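Site-specific recombinase, resolvase family protein (Streptococcus pneumoniae, PDB 3GUV) probably catalyses site-specific DNA recombination as a serine recombinase of the resolvase family, cutting and rejoining DNA strands through its N-terminal resolvase-type domain. Local coordinates at residues V76-V81 / N107-E112; F82-F87 / D113-S118; R89-V94 / E134-N139; R64-I69 / Q99-Y104; T15-E20 / E47-S52. All coordinates share one frame; numbering follows the deposited sequence.

Interaction 1: V76-V81 / N107-E112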
# COMPACT_ATOMS: atom_id res chain seq x y z
N VAL A 76 -23.78 11.65 -5.41
CA VAL A 76 -23.14 11.00 -4.25
C VAL A 76 -21.84 11.70 -3.79
O VAL A 76 -21.04 12.13 -4.60
CB VAL A 76 -22.87 9.50 -4.54
CG1 VAL A 76 -24.21 8.74 -4.73
CG2 VAL A 76 -21.95 9.33 -5.73
N SER A 77 -21.67 11.83 -2.47
CA SER A 77 -20.42 12.30 -1.86
C SER A 77 -19.42 11.17 -1.50
O SER A 77 -18.20 11.40 -1.48
CB SER A 77 -20.74 13.06 -0.57
OG SER A 77 -21.26 14.35 -0.86
N PHE A 78 -19.93 9.98 -1.18
CA PHE A 78 -19.05 8.81 -0.83
C PHE A 78 -19.46 7.47 -1.49
O PHE A 78 -20.66 7.25 -1.82
CB PHE A 78 -19.02 8.62 0.68
CG PHE A 78 -18.45 9.77 1.45
CD1 PHE A 78 -17.09 9.85 1.67
CD2 PHE A 78 -19.28 10.73 2.01
CE1 PHE A 78 -16.54 10.91 2.39
CE2 PHE A 78 -18.75 11.79 2.73
CZ PHE A 78 -17.35 11.86 2.93
N VAL A 79 -18.47 6.60 -1.72
CA VAL A 79 -18.69 5.14 -1.80
C VAL A 79 -18.23 4.51 -0.50
O VAL A 79 -17.07 4.75 -0.04
CB VAL A 79 -17.89 4.44 -2.92
CG1 VAL A 79 -18.08 2.92 -2.84
CG2 VAL A 79 -18.23 5.00 -4.31
N LEU A 80 -19.12 3.73 0.11
CA LEU A 80 -18.78 2.91 1.25
C LEU A 80 -18.44 1.51 0.77
O LEU A 80 -19.23 0.89 0.07
CB LEU A 80 -19.94 2.84 2.25
CG LEU A 80 -20.26 4.03 3.18
CD1 LEU A 80 -20.39 5.39 2.51
CD2 LEU A 80 -21.57 3.64 3.92
N VAL A 81 -17.26 1.03 1.16
CA VAL A 81 -16.82 -0.37 1.06
C VAL A 81 -16.60 -0.94 2.47
O VAL A 81 -16.54 -0.18 3.48
CB VAL A 81 -15.56 -0.49 0.19
CG1 VAL A 81 -15.82 0.12 -1.17
CG2 VAL A 81 -14.35 0.20 0.85
N ASN A 107 -15.52 10.63 -2.52
CA ASN A 107 -14.57 10.04 -1.59
C ASN A 107 -14.92 8.61 -1.13
O ASN A 107 -16.02 8.09 -1.38
CB ASN A 107 -14.39 10.98 -0.39
CG ASN A 107 -13.40 12.11 -0.69
OD1 ASN A 107 -12.19 11.90 -0.75
ND2 ASN A 107 -13.93 13.30 -0.91
N LEU A 108 -13.96 7.95 -0.50
CA LEU A 108 -14.04 6.55 -0.13
C LEU A 108 -14.02 6.38 1.38
O LEU A 108 -13.15 6.97 2.06
CB LEU A 108 -12.90 5.75 -0.74
CG LEU A 108 -12.96 4.22 -0.50
CD1 LEU A 108 -14.08 3.56 -1.36
CD2 LEU A 108 -11.54 3.66 -0.83
N ILE A 109 -15.00 5.61 1.87
CA ILE A 109 -15.09 5.19 3.27
C ILE A 109 -15.00 3.68 3.27
O ILE A 109 -15.68 3.01 2.48
CB ILE A 109 -16.38 5.69 3.99
CG1 ILE A 109 -16.42 7.23 3.97
CG2 ILE A 109 -16.45 5.19 5.48
CD1 ILE A 109 -17.64 7.87 4.70
N CYS A 110 -14.05 3.18 4.06
CA CYS A 110 -13.86 1.77 4.35
C CYS A 110 -14.34 1.61 5.75
O CYS A 110 -13.70 2.08 6.69
CB CYS A 110 -12.40 1.36 4.30
SG CYS A 110 -11.66 1.77 2.73
N VAL A 111 -15.49 0.98 5.87
CA VAL A 111 -16.15 0.82 7.12
C VAL A 111 -15.32 0.04 8.16
O VAL A 111 -15.17 0.49 9.30
CB VAL A 111 -17.55 0.17 6.90
CG1 VAL A 111 -18.12 -0.34 8.17
CG2 VAL A 111 -18.49 1.21 6.23
N GLU A 112 -14.77 -1.11 7.81
CA GLU A 112 -14.04 -1.88 8.82
C GLU A 112 -12.68 -1.25 9.14
O GLU A 112 -12.30 -1.16 10.30
CB GLU A 112 -13.85 -3.34 8.40
CG GLU A 112 -13.58 -4.23 9.62
CD GLU A 112 -12.99 -5.58 9.29
OE1 GLU A 112 -13.41 -6.56 9.95
OE2 GLU A 112 -12.12 -5.65 8.37
O HOH W 1 -16.61 13.51 -0.99

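Interaction 2: F82-F87 / D113-S118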
# COMPACT_ATOMS: atom_id res chain seq x y z
N PHE A 82 -16.59 -2.28 2.59
CA PHE A 82 -16.35 -2.91 3.90
C PHE A 82 -14.89 -2.68 4.32
O PHE A 82 -14.61 -2.18 5.41
CB PHE A 82 -16.70 -4.42 3.87
CG PHE A 82 -16.65 -5.07 5.24
CD1 PHE A 82 -17.57 -4.72 6.21
CD2 PHE A 82 -15.67 -6.00 5.55
CE1 PHE A 82 -17.55 -5.28 7.46
CE2 PHE A 82 -15.62 -6.58 6.82
CZ PHE A 82 -16.57 -6.23 7.77
N LYS A 83 -13.97 -2.99 3.42
CA LYS A 83 -12.54 -2.69 3.56
C LYS A 83 -11.89 -2.66 2.17
O LYS A 83 -12.50 -3.10 1.18
CB LYS A 83 -11.91 -3.74 4.47
CG LYS A 83 -12.10 -5.11 3.98
CD LYS A 83 -11.73 -6.15 5.02
CE LYS A 83 -12.14 -7.51 4.45
NZ LYS A 83 -11.57 -8.67 5.20
N LEU A 84 -10.67 -2.13 2.07
CA LEU A 84 -9.97 -1.98 0.78
C LEU A 84 -9.82 -3.26 -0.04
O LEU A 84 -9.95 -3.24 -1.28
CB LEU A 84 -8.55 -1.38 0.95
CG LEU A 84 -8.42 0.12 1.16
CD1 LEU A 84 -6.92 0.60 1.23
CD2 LEU A 84 -9.18 0.85 0.04
N SER A 85 -9.49 -4.36 0.62
CA SER A 85 -9.44 -5.65 -0.05
C SER A 85 -10.82 -6.13 -0.54
O SER A 85 -10.92 -7.23 -1.06
CB SER A 85 -8.88 -6.70 0.89
OG SER A 85 -9.69 -6.77 2.04
N ARG A 86 -11.88 -5.36 -0.30
CA ARG A 86 -13.20 -5.69 -0.85
C ARG A 86 -13.61 -4.51 -1.72
O ARG A 86 -14.75 -4.00 -1.64
CB ARG A 86 -14.20 -5.97 0.27
CG ARG A 86 -13.95 -7.29 0.98
CD ARG A 86 -14.15 -8.45 0.01
NE ARG A 86 -14.08 -9.73 0.68
CZ ARG A 86 -12.96 -10.31 1.09
NH1 ARG A 86 -11.78 -9.71 0.96
NH2 ARG A 86 -13.01 -11.49 1.68
N PHE A 87 -12.65 -4.12 -2.57
CA PHE A 87 -12.72 -2.92 -3.37
C PHE A 87 -11.66 -2.93 -4.47
O PHE A 87 -11.98 -2.69 -5.61
CB PHE A 87 -12.58 -1.71 -2.45
CG PHE A 87 -12.46 -0.41 -3.18
CD1 PHE A 87 -13.52 0.09 -3.92
CD2 PHE A 87 -11.30 0.32 -3.10
CE1 PHE A 87 -13.43 1.30 -4.59
CE2 PHE A 87 -11.18 1.53 -3.78
CZ PHE A 87 -12.26 2.02 -4.53
N ASP A 113 -11.96 -0.78 8.11
CA ASP A 113 -10.63 -0.16 8.30
C ASP A 113 -10.69 1.20 9.00
O ASP A 113 -9.68 1.69 9.48
CB ASP A 113 -9.93 0.01 6.95
CG ASP A 113 -9.82 -1.30 6.16
OD1 ASP A 113 -9.66 -2.37 6.80
OD2 ASP A 113 -9.87 -1.28 4.89
N GLY A 114 -11.87 1.82 9.05
CA GLY A 114 -12.02 3.17 9.58
C GLY A 114 -11.37 4.27 8.75
O GLY A 114 -11.04 5.33 9.28
N ILE A 115 -11.16 4.03 7.46
CA ILE A 115 -10.47 4.95 6.57
C ILE A 115 -11.53 5.80 5.86
O ILE A 115 -12.54 5.27 5.43
CB ILE A 115 -9.65 4.21 5.48
CG1 ILE A 115 -8.39 3.53 6.05
CG2 ILE A 115 -9.25 5.17 4.38
CD1 ILE A 115 -7.63 2.65 5.01
N ASP A 116 -11.29 7.10 5.79
CA ASP A 116 -12.19 8.04 5.13
C ASP A 116 -11.29 9.03 4.39
O ASP A 116 -10.58 9.84 5.03
CB ASP A 116 -13.07 8.75 6.18
CG ASP A 116 -13.91 9.89 5.60
OD1 ASP A 116 -13.68 10.34 4.45
OD2 ASP A 116 -14.82 10.36 6.33
N SER A 117 -11.27 8.93 3.05
CA SER A 117 -10.39 9.73 2.24
C SER A 117 -10.70 11.26 2.25
O SER A 117 -9.82 12.04 1.92
CB SER A 117 -10.32 9.19 0.81
OG SER A 117 -11.52 9.40 0.08
N SER A 118 -11.90 11.67 2.65
CA SER A 118 -12.25 13.10 2.73
C SER A 118 -11.57 13.80 3.93
O SER A 118 -11.36 15.00 3.89
CB SER A 118 -13.76 13.30 2.83
OG SER A 118 -14.23 12.98 4.13

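Interaction 3: R89-V94 / E134-N139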
# COMPACT_ATOMS: atom_id res chain seq x y z
N ARG A 89 -7.64 -4.61 -6.06
CA ARG A 89 -6.88 -5.83 -6.24
C ARG A 89 -5.36 -5.67 -5.86
O ARG A 89 -4.64 -6.63 -5.63
CB ARG A 89 -7.05 -6.27 -7.70
N ASN A 90 -4.93 -4.42 -5.78
CA ASN A 90 -3.57 -4.07 -5.42
C ASN A 90 -3.56 -2.57 -5.14
O ASN A 90 -4.61 -1.91 -5.25
CB ASN A 90 -2.58 -4.46 -6.52
CG ASN A 90 -3.00 -3.95 -7.92
OD1 ASN A 90 -3.05 -2.76 -8.16
ND2 ASN A 90 -3.24 -4.87 -8.84
N ALA A 91 -2.40 -2.03 -4.74
CA ALA A 91 -2.27 -0.63 -4.37
C ALA A 91 -2.44 0.31 -5.57
O ALA A 91 -3.02 1.42 -5.43
CB ALA A 91 -0.90 -0.38 -3.66
N ALA A 92 -1.92 -0.10 -6.74
CA ALA A 92 -2.02 0.74 -7.95
C ALA A 92 -3.48 0.90 -8.37
O ALA A 92 -3.89 1.97 -8.78
CB ALA A 92 -1.15 0.20 -9.09
N ASP A 93 -4.25 -0.18 -8.25
CA ASP A 93 -5.71 -0.17 -8.34
C ASP A 93 -6.46 0.74 -7.36
O ASP A 93 -7.42 1.43 -7.73
CB ASP A 93 -6.20 -1.56 -8.02
CG ASP A 93 -6.82 -2.22 -9.18
OD1 ASP A 93 -8.08 -2.19 -9.21
OD2 ASP A 93 -6.06 -2.75 -10.04
N VAL A 94 -6.08 0.68 -6.10
CA VAL A 94 -6.76 1.49 -5.12
C VAL A 94 -6.51 2.93 -5.50
O VAL A 94 -7.41 3.76 -5.43
CB VAL A 94 -6.21 1.30 -3.70
CG1 VAL A 94 -6.97 2.22 -2.77
CG2 VAL A 94 -6.28 -0.17 -3.24
N GLU A 134 4.46 2.25 -6.38
CA GLU A 134 5.89 2.24 -6.88
C GLU A 134 6.67 0.95 -6.45
O GLU A 134 7.41 0.35 -7.27
CB GLU A 134 6.61 3.52 -6.44
N ILE A 135 6.45 0.48 -5.22
CA ILE A 135 6.99 -0.80 -4.81
C ILE A 135 6.52 -1.89 -5.77
O ILE A 135 7.36 -2.63 -6.27
CB ILE A 135 6.66 -1.19 -3.36
CG1 ILE A 135 7.25 -0.18 -2.37
CG2 ILE A 135 7.21 -2.61 -3.08
CD1 ILE A 135 6.74 -0.29 -0.92
N GLU A 136 5.23 -1.96 -6.07
CA GLU A 136 4.66 -3.04 -6.89
C GLU A 136 5.18 -2.99 -8.32
O GLU A 136 5.46 -4.04 -8.92
CB GLU A 136 3.13 -2.95 -6.98
CG GLU A 136 2.37 -2.89 -5.63
CD GLU A 136 0.85 -2.65 -5.78
OE1 GLU A 136 0.41 -1.91 -6.74
OE2 GLU A 136 0.10 -3.20 -4.91
N ARG A 137 5.24 -1.78 -8.90
CA ARG A 137 5.74 -1.59 -10.26
C ARG A 137 7.18 -2.09 -10.38
O ARG A 137 7.50 -2.81 -11.29
CB ARG A 137 5.70 -0.13 -10.71
CG ARG A 137 4.29 0.39 -11.05
CD ARG A 137 4.36 1.73 -11.83
NE ARG A 137 4.40 2.87 -10.92
CZ ARG A 137 3.33 3.37 -10.29
NH1 ARG A 137 2.12 2.83 -10.48
NH2 ARG A 137 3.47 4.41 -9.48
N GLU A 138 8.02 -1.72 -9.41
CA GLU A 138 9.40 -2.13 -9.41
C GLU A 138 9.59 -3.63 -9.20
O GLU A 138 10.44 -4.23 -9.83
CB GLU A 138 10.18 -1.39 -8.34
CG GLU A 138 11.63 -1.50 -8.60
CD GLU A 138 12.43 -0.55 -7.79
OE1 GLU A 138 11.92 -0.04 -6.76
OE2 GLU A 138 13.58 -0.31 -8.21
N ASN A 139 8.81 -4.25 -8.32
CA ASN A 139 8.74 -5.69 -8.29
C ASN A 139 8.43 -6.33 -9.65
O ASN A 139 9.02 -7.35 -9.99
CB ASN A 139 7.76 -6.17 -7.23
CG ASN A 139 8.31 -6.00 -5.84
OD1 ASN A 139 9.52 -5.84 -5.66
ND2 ASN A 139 7.44 -6.00 -4.85

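Interaction 4: R64-I69 / Q99-Y104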
# COMPACT_ATOMS: atom_id res chain seq x y z
N ARG A 64 -20.17 -0.53 -13.61
CA ARG A 64 -21.42 0.23 -13.67
C ARG A 64 -21.41 1.39 -12.66
O ARG A 64 -21.78 2.50 -13.01
CB ARG A 64 -22.69 -0.62 -13.47
CG ARG A 64 -23.93 0.36 -13.25
CD ARG A 64 -25.35 -0.15 -13.41
NE ARG A 64 -25.58 -1.45 -12.76
CZ ARG A 64 -26.73 -1.83 -12.23
NH1 ARG A 64 -26.83 -3.05 -11.70
NH2 ARG A 64 -27.79 -1.03 -12.22
N MET A 65 -20.96 1.14 -11.41
CA MET A 65 -20.93 2.18 -10.37
C MET A 65 -20.09 3.38 -10.82
O MET A 65 -20.53 4.52 -10.72
CB MET A 65 -20.44 1.61 -9.02
CG MET A 65 -20.58 2.56 -7.80
SD MET A 65 -20.03 1.91 -6.17
CE MET A 65 -18.24 1.81 -6.47
N MET A 66 -18.89 3.11 -11.31
CA MET A 66 -17.99 4.17 -11.77
C MET A 66 -18.57 5.02 -12.93
O MET A 66 -18.37 6.21 -12.93
CB MET A 66 -16.58 3.62 -12.10
CG MET A 66 -15.77 3.04 -10.91
SD MET A 66 -15.42 4.17 -9.56
CE MET A 66 -14.06 5.03 -10.30
N GLU A 67 -19.30 4.43 -13.88
CA GLU A 67 -20.03 5.23 -14.89
C GLU A 67 -21.14 6.12 -14.26
O GLU A 67 -21.37 7.28 -14.67
CB GLU A 67 -20.65 4.32 -15.98
CG GLU A 67 -19.66 3.33 -16.71
CD GLU A 67 -18.16 3.77 -16.73
OE1 GLU A 67 -17.84 4.86 -17.29
OE2 GLU A 67 -17.30 3.00 -16.20
N ASP A 68 -21.83 5.58 -13.27
CA ASP A 68 -22.87 6.34 -12.57
C ASP A 68 -22.23 7.53 -11.79
O ASP A 68 -22.85 8.57 -11.61
CB ASP A 68 -23.69 5.40 -11.67
CG ASP A 68 -24.58 4.40 -12.48
OD1 ASP A 68 -24.81 4.61 -13.70
OD2 ASP A 68 -25.09 3.43 -11.87
N ILE A 69 -20.97 7.36 -11.37
CA ILE A 69 -20.24 8.38 -10.60
C ILE A 69 -19.80 9.49 -11.57
O ILE A 69 -19.98 10.69 -11.29
CB ILE A 69 -18.98 7.78 -9.84
CG1 ILE A 69 -19.44 7.03 -8.55
CG2 ILE A 69 -17.96 8.87 -9.53
CD1 ILE A 69 -18.33 6.23 -7.82
N GLN A 99 -8.42 8.13 -7.40
CA GLN A 99 -8.13 9.40 -8.09
C GLN A 99 -9.26 9.79 -9.03
O GLN A 99 -9.66 10.96 -9.04
CB GLN A 99 -6.81 9.35 -8.83
CG GLN A 99 -5.60 9.50 -7.89
CD GLN A 99 -4.27 9.23 -8.55
OE1 GLN A 99 -4.11 8.30 -9.36
NE2 GLN A 99 -3.29 10.03 -8.18
N ILE A 100 -9.77 8.81 -9.80
CA ILE A 100 -10.93 9.01 -10.68
C ILE A 100 -12.18 9.43 -9.89
O ILE A 100 -12.84 10.39 -10.24
CB ILE A 100 -11.23 7.73 -11.52
CG1 ILE A 100 -10.05 7.39 -12.45
CG2 ILE A 100 -12.53 7.91 -12.35
CD1 ILE A 100 -10.04 5.96 -12.94
N MET A 101 -12.49 8.69 -8.82
CA MET A 101 -13.58 9.03 -7.90
C MET A 101 -13.49 10.50 -7.44
O MET A 101 -14.47 11.26 -7.54
CB MET A 101 -13.57 8.13 -6.64
CG MET A 101 -14.22 6.75 -6.76
SD MET A 101 -14.02 5.70 -5.28
CE MET A 101 -14.60 6.69 -3.95
N GLN A 102 -12.34 10.88 -6.88
CA GLN A 102 -12.18 12.24 -6.35
C GLN A 102 -12.22 13.29 -7.49
O GLN A 102 -12.73 14.39 -7.26
CB GLN A 102 -10.91 12.40 -5.52
CG GLN A 102 -10.88 11.57 -4.25
CD GLN A 102 -9.61 11.78 -3.42
OE1 GLN A 102 -8.50 11.64 -3.93
NE2 GLN A 102 -9.79 12.11 -2.15
N ASP A 103 -11.70 12.94 -8.67
CA ASP A 103 -11.83 13.75 -9.91
C ASP A 103 -13.29 14.15 -10.07
O ASP A 103 -13.61 15.31 -10.36
CB ASP A 103 -11.41 12.94 -11.16
CG ASP A 103 -10.54 13.74 -12.14
OD1 ASP A 103 -11.03 14.23 -13.20
OD2 ASP A 103 -9.34 13.88 -11.82
N TYR A 104 -14.18 13.17 -9.86
CA TYR A 104 -15.61 13.37 -10.01
C TYR A 104 -16.33 13.71 -8.70
O TYR A 104 -17.53 13.48 -8.59
CB TYR A 104 -16.25 12.16 -10.68
CG TYR A 104 -15.86 12.00 -12.12
CD1 TYR A 104 -16.57 12.63 -13.12
CD2 TYR A 104 -14.77 11.25 -12.47
CE1 TYR A 104 -16.21 12.49 -14.46
CE2 TYR A 104 -14.38 11.11 -13.80
CZ TYR A 104 -15.11 11.73 -14.79
OH TYR A 104 -14.72 11.57 -16.10

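Interaction 5: T15-E20 / E47-S52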
# COMPACT_ATOMS: atom_id res chain seq x y z
N THR A 15 -13.37 -14.42 -4.45
CA THR A 15 -13.41 -15.69 -5.21
C THR A 15 -14.81 -15.90 -5.73
O THR A 15 -15.15 -15.28 -6.72
CB THR A 15 -12.93 -16.96 -4.40
OG1 THR A 15 -13.66 -17.08 -3.18
CG2 THR A 15 -11.47 -16.86 -4.12
N SER A 16 -15.61 -16.74 -5.06
CA SER A 16 -17.02 -17.01 -5.43
C SER A 16 -17.99 -16.90 -4.25
O SER A 16 -17.58 -16.95 -3.08
CB SER A 16 -17.16 -18.38 -6.13
OG SER A 16 -16.53 -19.42 -5.41
N ILE A 17 -19.29 -16.74 -4.56
CA ILE A 17 -20.37 -16.70 -3.56
C ILE A 17 -20.52 -17.99 -2.73
O ILE A 17 -20.90 -17.94 -1.54
CB ILE A 17 -21.77 -16.37 -4.21
CG1 ILE A 17 -22.76 -15.89 -3.13
CG2 ILE A 17 -22.29 -17.56 -4.95
CD1 ILE A 17 -24.02 -15.11 -3.65
N GLN A 18 -20.18 -19.12 -3.37
CA GLN A 18 -20.04 -20.43 -2.71
C GLN A 18 -19.13 -20.41 -1.50
O GLN A 18 -19.43 -21.03 -0.49
CB GLN A 18 -19.45 -21.47 -3.69
CG GLN A 18 -20.39 -22.46 -4.15
CD GLN A 18 -19.72 -23.42 -5.12
OE1 GLN A 18 -19.43 -23.05 -6.27
NE2 GLN A 18 -19.43 -24.65 -4.66
N ILE A 19 -17.99 -19.76 -1.64
CA ILE A 19 -16.94 -19.75 -0.63
C ILE A 19 -17.11 -18.60 0.36
O ILE A 19 -16.87 -18.74 1.55
CB ILE A 19 -15.54 -19.68 -1.33
CG1 ILE A 19 -15.38 -20.86 -2.30
CG2 ILE A 19 -14.40 -19.60 -0.33
CD1 ILE A 19 -15.85 -22.25 -1.74
N GLU A 20 -17.53 -17.45 -0.16
CA GLU A 20 -17.51 -16.20 0.57
C GLU A 20 -18.87 -15.53 0.79
O GLU A 20 -18.97 -14.60 1.58
CB GLU A 20 -16.64 -15.23 -0.20
CG GLU A 20 -15.17 -15.39 -0.04
CD GLU A 20 -14.44 -14.32 -0.81
OE1 GLU A 20 -14.75 -13.11 -0.61
OE2 GLU A 20 -13.58 -14.69 -1.63
N GLU A 47 -23.06 -4.62 -6.25
CA GLU A 47 -22.53 -5.87 -5.70
C GLU A 47 -22.00 -6.78 -6.79
O GLU A 47 -22.73 -7.11 -7.71
CB GLU A 47 -23.62 -6.61 -4.93
CG GLU A 47 -23.10 -7.77 -4.12
CD GLU A 47 -24.08 -8.27 -3.06
OE1 GLU A 47 -24.95 -9.10 -3.43
OE2 GLU A 47 -23.97 -7.88 -1.86
N ASP A 48 -20.72 -7.15 -6.69
CA ASP A 48 -20.14 -8.22 -7.53
C ASP A 48 -20.09 -9.51 -6.68
O ASP A 48 -19.11 -9.75 -5.97
CB ASP A 48 -18.75 -7.80 -7.97
CG ASP A 48 -18.77 -6.69 -9.00
OD1 ASP A 48 -19.39 -6.93 -10.06
OD2 ASP A 48 -18.18 -5.60 -8.76
N ALA A 49 -21.16 -10.30 -6.68
CA ALA A 49 -21.37 -11.29 -5.59
C ALA A 49 -20.79 -12.65 -5.88
O ALA A 49 -20.79 -13.53 -5.01
CB ALA A 49 -22.85 -11.41 -5.21
N GLY A 50 -20.24 -12.84 -7.09
CA GLY A 50 -19.49 -14.04 -7.41
C GLY A 50 -20.47 -15.14 -7.70
O GLY A 50 -20.25 -16.28 -7.28
N LYS A 51 -21.55 -14.79 -8.42
CA LYS A 51 -22.65 -15.70 -8.76
C LYS A 51 -22.48 -16.40 -10.12
O LYS A 51 -23.23 -17.32 -10.45
CB LYS A 51 -23.97 -14.95 -8.75
CG LYS A 51 -24.23 -14.21 -7.48
CD LYS A 51 -25.72 -13.97 -7.23
CE LYS A 51 -25.90 -13.32 -5.86
NZ LYS A 51 -26.66 -12.06 -5.96
N SER A 52 -21.51 -15.94 -10.91
CA SER A 52 -21.12 -16.63 -12.16
C SER A 52 -20.25 -17.85 -11.83
O SER A 52 -19.78 -18.02 -10.70
CB SER A 52 -20.40 -15.66 -13.13
OG SER A 52 -18.99 -15.65 -12.96

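Interaction 1: V76-V81 / N107-E112
Phe-78 to Val-81 and Asn-107 to Cys-110 pair as neighbouring parallel strands, the two strand arms of a beta-alpha-beta unit whose crossover is helix 91-103. Five backbone hydrogen bonds join them, starting with Asn-107 N to Ser-77 O (3.0 Å) and ending with Val-111 N to Val-81 O (2.9 Å), so the pairing runs one residue past strand 107-110. Phe-78, Leu-80, Asn-107 and Ile-109 share one face of the sheet, where Leu-80 and Ile-109 also meet Phe-34 of helix 24-37. There Ile-109 CD1 sits over a face of the Phe-78 ring, 3.9 Å from its centroid and 19° off the normal, a CH-pi contact. Asn-107 CB approaches the same ring obliquely, 3.5 Å from Phe-78 CE1. On the other face Leu-108 CG lies anti to its backbone N (chi1 -175°), which swings CD1 across to 3.9 Å from Val-81 CG1. Cys-110 SG rests 3.6 Å from Val-81 CG2. The amide oxygen of Asn-107 turns to Ser-117 and Gln-102, while one water donates to Ser-77 O and accepts from Asn-107 ND2, at 2.7 Å from Ser-77 O.

Interaction 2: F82-F87 / D113-S118
Asp-113 drives its carboxylate against the backbone bend at Lys-83 and Leu-84, and this is the tight part of the contact. OD2 accepts a hydrogen bond from Leu-84 N at 3.1 Å (162° at the hydrogen), and the N-H meets the oxygen nearly along its C-O bond. The same Asp-113 OD2 presses on Lys-83 CB at 3.2 Å, with Asp-113 OD1 3.5 Å from that carbon, so the carboxylate packs against the root of the lysine side chain with both oxygens. Its charged end goes elsewhere: Lys-83 CG stands between the backbone N and the carbonyl carbon (chi1 57°), the chain then runs extended, and NZ ends 6.8 Å from Asp-113 OD1, too far for a salt bridge.

The looser part is apolar, Leu-84 CD1 touching Ile-115 CD1 at 4.4 Å. Ala-131 of the second subunit packs on both Leu-84 and Asp-113, and Ser-127 of that subunit on Ile-115, so the long helix of the partner lies against this contact. Between Asp-113 and Ile-115 the chain comes out to solvent at the exposed Gly-114. With its positive phi of 68°, Gly-114 joins Ile-115 opposite Cys-110 in a G1 beta bulge, the irregularity through which the chain enters the antiparallel edge strand 115-116.

Interaction 3: R89-V94 / E134-N139
Glu-136, on the long helix 124-151, reaches across to the first turn of helix 91-103 and grips its N terminus with both carboxylate oxygens. OE2 accepts from Ala-91 N at 2.8 Å (161° at the hydrogen) and OE1 from Ala-92 N at 3.0 Å, each met on its syn side, so the fork holds the carboxylate against rotation. An extended chain beyond CG delivers it there (chi2 174°). The methyls crowd in beside the bonds: Ala-91 CB lies 3.2 Å from Glu-136 OE2, and Ala-92 CB 3.5 Å from Glu-136 OE1. The partial positive charge of the helix start would be expected to favour the ionised carboxylate. One shell out, the second subunit touches both elements: its Val-132 packs on Ala-91, and Asn-139 ND2 hydrogen-bonds to Arg-89 O of that subunit, as its counterpart does in return. The turn itself is set by Asn-90 at the N-cap position, its amide plane 85° from the carboxylate, with OD1 accepting from Asp-93 N at 2.8 Å.

Interaction 4: R64-I69 / Q99-Y104
Met-66 and Ile-69 of helix 60-70 meet Ile-100, Met-101 and Tyr-104 at the end of helix 91-103, where two helices of this alpha/beta fold lie side by side over the same face of the sheet. The helix segments run roughly in the same direction, their axes 28° apart and 10.5 Å distant at closest approach, a spacing bridged mainly by side chains; no hydrogen bond crosses.

One group of contacts belongs to the thioether end of Met-66. The chain is folded at chi2 (-60°) and again at chi3, which brings its terminal methyl round to the neighbouring helix. There CE touches Ile-100 CG2 and Met-101 CG, each at 3.9 Å, and the Met-66 side chain crosses both at about a right angle. Met-66 SD also lies against Met-101 CG, at 4.0 Å.

The other group is made by the two branches of Ile-69. On the side nearer the sheet, Ile-69 CD1 reaches to 4.3 Å from Met-101 CG, and both residues also pack on Val-79 of strand 78-81 and on Val-106. Tyr-104, the first residue to leave the helix, contributes mainly its CB, since its ring leads away from helix 60-70 and turns an edge to Ile-100 O. The branch that meets it is the gamma methyl of Ile-69, with CG2 3.9 Å from Tyr-104 CB.

Interaction 5: T15-E20 / E47-S52
Ile-17 takes the largest share of the contact, laid over the turn Ala-49 to Lys-51 that follows strand 41-48. Its N-H bonds to Gly-50 O at 2.9 Å and is nearly straight at the hydrogen (170°), yet it comes from above the carbonyl plane, at a C=O...N angle of only 121°. Its side chain packs on two successive carbonyls: Ile-17 CB is 3.1 Å from Ala-49 O, and Ile-17 CG2 3.4 Å from Gly-50 O. With CG1 anti to the backbone N (chi1 -161°), the longer branch is directed at the turn.

Gly-50 is second. With no side chain on the flank that faces Ser-16 and Ile-17, it lets the two backbones approach until its CA is 4.3 Å from Ser-16 CA, the N-cap residue of helix 17-20; its phi is positive.

Lys-51 is third, and only its aliphatic part takes part. The chain passes obliquely along the end of Ile-17, where Lys-51 CE comes to 3.4 Å from Ile-17 CD1, tighter than ordinary van der Waals contact.

Behind Ile-17 the short helix is tied back on itself: Glu-20 OE2 accepts from both Thr-15 N and Thr-15 OG1, and its other oxygen takes Ser-14 N. The arrangement joins two loops that follow adjacent parallel strands, 6-12 and 41-48, at the C-terminal end of the sheet, where the active-site region of serine recombinases lies, as is probably the case here.

Overall arrangement
From the N terminus, interaction 5 closes first: it joins the loop after strand 6-12 to the end of strand 41-48 and is finished before any other opens. The remaining four then open in the order 4, 1, 2, 3 and close in that same order, so every pair among them crosses. Interaction 4 packs helices 60-70 and 91-103 beside the strand pair of interaction 1. Interaction 2 follows from that pair into the loop after strand 78-81 and the edge strand 115-116, and its Arg-86 faces Glu-20 of interaction 5 in a long, weak ion pair. Interaction 3 ties helix 91-103 to helix 124-151, and Leu-84 on Val-94 connects it with interaction 2; both meet the second subunit.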